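Local structure of type IV secretion system protein DotB (Yersinia pseudotuberculosis IP 31758, 6GEF) at residues Asp43-Phe48 and Ser54-Lys59; Glu47-Glu52 and Phe129-Asn134. The protein probably hydrolyses ATP to power a type IVb secretion system, as a member of the GspE family. All coordinates share one frame; numbering follows the deposited sequence.

Both interactions join helix 38-50 to one face of the six-stranded antiparallel sheet in the N-terminal part of the chain, and their centres lie 6 Å apart. In interaction 1 the helix meets strand 53-59, which follows it directly in sequence. Interaction 2 carries the last turn of the same helix to strand 128-140. Neighbouring helix residues divide the work: V45 and F48 meet 54-59, L49 meets 129-134. The two contacts also touch each other, with V45 O 3.6 Å from Y131 OH in simple packing. Both are packing contacts on this sheet; the putative Walker A loop follows strand 179-183 of the separate mixed sheet.

Interaction 1: residues Asp43-Phe48 and Ser54-Lys59; sequences DTVLEF and SDIIIK
I56 points from strand 53-59 to V45 and F48 on the sheet-facing side of helix 38-50, helix-on-sheet packing against the antiparallel sheet of a domain consistent with the PAS-like N-terminal domain of GspE-family ATPases. One methyl does the touching. I56 CD1 lies 3.9 Å from F48 CD2, and the adjoining ring carbon F48 CE2 is 4.2 Å from the same methyl. The approach to the phenyl ring is oblique, and the two side chains cross at about a right angle. V45 adds a looser contact, its CG1 4.4 Å from I56 CD1.

The length of I56 makes this possible: CG1 is anti to the backbone N (chi1 163°) and CD1 continues the extension (chi2 -178°), bridging backbones whose closest CA atoms, those of V45 and I56, are 7.7 Å apart. In F48, CG is anti to the carbonyl carbon (chi1 -82°), which brings the CD2 side of the ring to the methyl. V45 and F48 stand one helical turn apart, and all three touching residues are buried. The contact is small, about 118 Å² summed over both sides, and wholly apolar.

Further out, the backbone of I56 is hydrogen-bonded to M150 of strand 143-153, while V45 also packs on V114 and F48 on I64. On the reverse face of the strand, I57 packs against H211 of the second subunit, so the strand has the helix on one side and a neighbouring chain on the other. Within the helix, F48 N donates to T44 O at 2.9 Å, tying the turn that carries the ring. Two residues along the strand, I58 CD1 comes to 3.7 Å from I56 CD1.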
# COMPACT_ATOMS: atom_id res chain seq x y z
N ASP A 43 7.83 -37.79 37.32
CA ASP A 43 7.18 -39.05 37.61
C ASP A 43 5.74 -39.06 37.19
O ASP A 43 5.18 -40.13 36.93
CB ASP A 43 7.34 -39.40 39.10
CG ASP A 43 8.79 -39.64 39.49
OD1 ASP A 43 9.73 -39.43 38.64
OD2 ASP A 43 8.99 -40.03 40.66
N THR A 44 5.08 -37.90 37.17
CA THR A 44 3.72 -37.81 36.66
C THR A 44 3.70 -38.04 35.16
O THR A 44 2.82 -38.74 34.65
CB THR A 44 3.10 -36.46 37.04
OG1 THR A 44 3.26 -36.25 38.45
CG2 THR A 44 1.62 -36.43 36.68
N VAL A 45 4.61 -37.42 34.43
CA VAL A 45 4.65 -37.58 32.99
C VAL A 45 5.08 -38.97 32.64
O VAL A 45 4.70 -39.51 31.56
CB VAL A 45 5.48 -36.47 32.31
CG1 VAL A 45 5.57 -35.25 33.20
CG2 VAL A 45 6.84 -36.99 31.93
N LEU A 46 5.95 -39.60 33.41
CA LEU A 46 6.31 -41.00 33.20
C LEU A 46 5.14 -41.93 33.53
O LEU A 46 4.95 -42.94 32.85
CB LEU A 46 7.55 -41.36 33.99
CG LEU A 46 8.89 -40.97 33.38
CD1 LEU A 46 9.98 -41.00 34.49
CD2 LEU A 46 9.23 -41.91 32.22
N GLU A 47 4.39 -41.62 34.56
CA GLU A 47 3.18 -42.37 34.85
C GLU A 47 2.19 -42.29 33.69
O GLU A 47 1.64 -43.30 33.26
CB GLU A 47 2.55 -41.87 36.17
CG GLU A 47 1.11 -42.34 36.40
CD GLU A 47 0.99 -43.83 36.38
OE1 GLU A 47 -0.11 -44.33 36.69
OE2 GLU A 47 1.97 -44.54 36.07
N PHE A 48 1.90 -41.09 33.22
CA PHE A 48 1.08 -40.94 32.01
C PHE A 48 1.70 -41.67 30.84
O PHE A 48 0.97 -42.17 29.97
CB PHE A 48 0.85 -39.45 31.69
CG PHE A 48 -0.25 -38.83 32.49
CD1 PHE A 48 -1.46 -39.47 32.63
CD2 PHE A 48 -0.09 -37.59 33.08
CE1 PHE A 48 -2.50 -38.88 33.36
CE2 PHE A 48 -1.13 -37.01 33.80
CZ PHE A 48 -2.32 -37.67 33.94
N SER A 54 -1.14 -39.39 24.66
CA SER A 54 -0.60 -38.54 23.62
C SER A 54 -0.32 -37.13 24.15
O SER A 54 0.70 -36.52 23.81
CB SER A 54 -1.52 -38.50 22.42
OG SER A 54 -2.85 -38.26 22.80
N ASP A 55 -1.20 -36.61 24.96
CA ASP A 55 -1.13 -35.22 25.42
C ASP A 55 -1.42 -35.17 26.91
O ASP A 55 -2.23 -35.93 27.42
CB ASP A 55 -2.15 -34.31 24.69
CG ASP A 55 -2.21 -34.56 23.19
OD1 ASP A 55 -2.81 -35.58 22.79
OD2 ASP A 55 -1.58 -33.80 22.43
N ILE A 56 -0.74 -34.27 27.60
CA ILE A 56 -0.93 -34.03 29.02
C ILE A 56 -1.21 -32.54 29.21
O ILE A 56 -0.55 -31.68 28.61
CB ILE A 56 0.30 -34.45 29.86
CG1 ILE A 56 0.22 -33.80 31.25
CG2 ILE A 56 1.57 -34.10 29.20
CD1 ILE A 56 1.41 -34.10 32.14
N ILE A 57 -2.22 -32.24 30.01
CA ILE A 57 -2.70 -30.90 30.24
C ILE A 57 -2.56 -30.58 31.71
O ILE A 57 -3.12 -31.28 32.55
CB ILE A 57 -4.19 -30.74 29.78
CG1 ILE A 57 -4.36 -31.31 28.38
CG2 ILE A 57 -4.58 -29.28 29.81
CD1 ILE A 57 -5.75 -31.10 27.83
N ILE A 58 -1.84 -29.51 32.01
CA ILE A 58 -1.73 -28.97 33.36
C ILE A 58 -2.42 -27.62 33.36
O ILE A 58 -1.97 -26.69 32.70
CB ILE A 58 -0.27 -28.85 33.81
CG1 ILE A 58 0.49 -30.16 33.59
CG2 ILE A 58 -0.20 -28.41 35.25
CD1 ILE A 58 0.88 -30.45 32.17
N LYS A 59 -3.53 -27.53 34.10
CA LYS A 59 -4.22 -26.25 34.30
C LYS A 59 -4.63 -26.15 35.76
O LYS A 59 -4.96 -27.14 36.40
CB LYS A 59 -5.44 -26.13 33.40
CG LYS A 59 -6.01 -24.74 33.33
CD LYS A 59 -7.34 -24.74 32.56
CE LYS A 59 -8.52 -25.08 33.46
NZ LYS A 59 -9.70 -24.21 33.13

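Interaction 2: residues Glu47-Glu52 and Phe129-Asn134; sequences EFLAHE and FGYRVN
L49 extends from the helix with CG anti to its backbone N (chi1 -160°) and meets F129, whose CG is anti to the carbonyl carbon (chi1 -77°); L49 CD1 thereby lies over one face of the F129 ring, a CH-pi arrangement in kind. The contact packs the C-terminal turn of helix 38-50 on an antiparallel sheet. The modelled gap between L49 CD1 and the ring is implausibly short, so its exact distance is doubtful.

F129 and Y131, two apart on strand 128-140, both point to the helix side. Y131 brings its hydroxyl: OH lies 3.7 Å from both L49 CG and L49 CB, in plain packing. Around the strand, F129 is backbone-bonded to V114 and G130 to I153, while R132 forms a salt bridge with E220 of the same chain.

Just beyond L49 the helix closes in a Schellman motif. E52 takes a positive phi of 63°, and its backbone bond back into the last turn runs from E52 N to L49 O at 3.0 Å.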
# COMPACT_ATOMS: atom_id res chain seq x y z
N GLU A 47 4.39 -41.62 34.56
CA GLU A 47 3.18 -42.37 34.85
C GLU A 47 2.19 -42.29 33.69
O GLU A 47 1.64 -43.30 33.26
CB GLU A 47 2.55 -41.87 36.17
CG GLU A 47 1.11 -42.34 36.40
CD GLU A 47 0.99 -43.83 36.38
OE1 GLU A 47 -0.11 -44.33 36.69
OE2 GLU A 47 1.97 -44.54 36.07
N PHE A 48 1.90 -41.09 33.22
CA PHE A 48 1.08 -40.94 32.01
C PHE A 48 1.70 -41.67 30.84
O PHE A 48 0.97 -42.17 29.97
CB PHE A 48 0.85 -39.45 31.69
CG PHE A 48 -0.25 -38.83 32.49
CD1 PHE A 48 -1.46 -39.47 32.63
CD2 PHE A 48 -0.09 -37.59 33.08
CE1 PHE A 48 -2.50 -38.88 33.36
CE2 PHE A 48 -1.13 -37.01 33.80
CZ PHE A 48 -2.32 -37.67 33.94
N LEU A 49 3.02 -41.71 30.74
CA LEU A 49 3.67 -42.34 29.60
C LEU A 49 3.53 -43.84 29.63
O LEU A 49 3.42 -44.48 28.59
CB LEU A 49 5.15 -41.92 29.53
CG LEU A 49 5.85 -42.10 28.18
CD1 LEU A 49 7.27 -41.54 28.29
CD2 LEU A 49 5.83 -43.53 27.77
N ALA A 50 3.55 -44.45 30.81
CA ALA A 50 3.12 -45.84 30.95
C ALA A 50 1.76 -46.10 30.27
O ALA A 50 1.55 -47.15 29.69
CB ALA A 50 3.10 -46.25 32.41
N HIS A 51 0.88 -45.14 30.36
CA HIS A 51 -0.47 -45.27 29.81
C HIS A 51 -0.56 -44.91 28.32
O HIS A 51 -1.64 -45.02 27.76
CB HIS A 51 -1.47 -44.41 30.59
CG HIS A 51 -1.84 -44.99 31.92
ND1 HIS A 51 -2.86 -45.92 32.04
CD2 HIS A 51 -1.36 -44.79 33.17
CE1 HIS A 51 -2.98 -46.27 33.31
NE2 HIS A 51 -2.08 -45.61 34.00
N GLU A 52 0.54 -44.49 27.70
CA GLU A 52 0.57 -44.13 26.30
C GLU A 52 -0.35 -42.94 26.03
O GLU A 52 -0.97 -42.83 24.93
CB GLU A 52 0.22 -45.31 25.37
CG GLU A 52 1.01 -46.58 25.61
CD GLU A 52 2.49 -46.38 25.24
OE1 GLU A 52 2.73 -45.88 24.12
OE2 GLU A 52 3.40 -46.72 26.06
N PHE A 129 12.16 -39.55 26.23
CA PHE A 129 10.83 -39.21 25.71
C PHE A 129 10.70 -37.70 25.63
O PHE A 129 10.86 -37.01 26.64
CB PHE A 129 9.76 -39.80 26.63
CG PHE A 129 9.57 -41.27 26.43
CD1 PHE A 129 10.52 -42.20 26.93
CD2 PHE A 129 8.41 -41.74 25.77
CE1 PHE A 129 10.33 -43.55 26.74
CE2 PHE A 129 8.20 -43.10 25.61
CZ PHE A 129 9.17 -44.00 26.10
N GLY A 130 10.40 -37.21 24.44
CA GLY A 130 10.19 -35.79 24.21
C GLY A 130 8.74 -35.40 24.30
O GLY A 130 7.85 -36.18 24.02
N TYR A 131 8.53 -34.15 24.69
CA TYR A 131 7.20 -33.52 24.67
C TYR A 131 7.33 -32.13 24.08
O TYR A 131 8.29 -31.43 24.33
CB TYR A 131 6.61 -33.45 26.07
CG TYR A 131 6.19 -34.80 26.63
CD1 TYR A 131 7.14 -35.67 27.19
CD2 TYR A 131 4.86 -35.22 26.57
CE1 TYR A 131 6.75 -36.89 27.68
CE2 TYR A 131 4.50 -36.45 27.09
CZ TYR A 131 5.47 -37.28 27.63
OH TYR A 131 5.06 -38.50 28.15
N ARG A 132 6.33 -31.74 23.30
CA ARG A 132 6.17 -30.36 22.85
C ARG A 132 5.33 -29.61 23.89
O ARG A 132 4.18 -29.96 24.13
CB ARG A 132 5.48 -30.32 21.49
CG ARG A 132 6.07 -31.30 20.48
CD ARG A 132 5.33 -31.22 19.17
NE ARG A 132 5.90 -32.12 18.18
CZ ARG A 132 6.91 -31.83 17.36
NH1 ARG A 132 7.33 -32.69 16.46
NH2 ARG A 132 7.48 -30.63 17.43
N VAL A 133 5.91 -28.58 24.50
CA VAL A 133 5.29 -27.85 25.58
C VAL A 133 4.85 -26.49 25.05
O VAL A 133 5.67 -25.64 24.71
CB VAL A 133 6.29 -27.67 26.76
CG1 VAL A 133 5.64 -26.89 27.90
CG2 VAL A 133 6.78 -29.03 27.23
N ASN A 134 3.54 -26.30 24.98
CA ASN A 134 2.94 -24.99 24.81
C ASN A 134 2.43 -24.48 26.15
O ASN A 134 1.71 -25.18 26.83
CB ASN A 134 1.79 -25.06 23.81
CG ASN A 134 0.95 -23.81 23.81
OD1 ASN A 134 -0.12 -23.78 24.42
ND2 ASN A 134 1.39 -22.82 23.09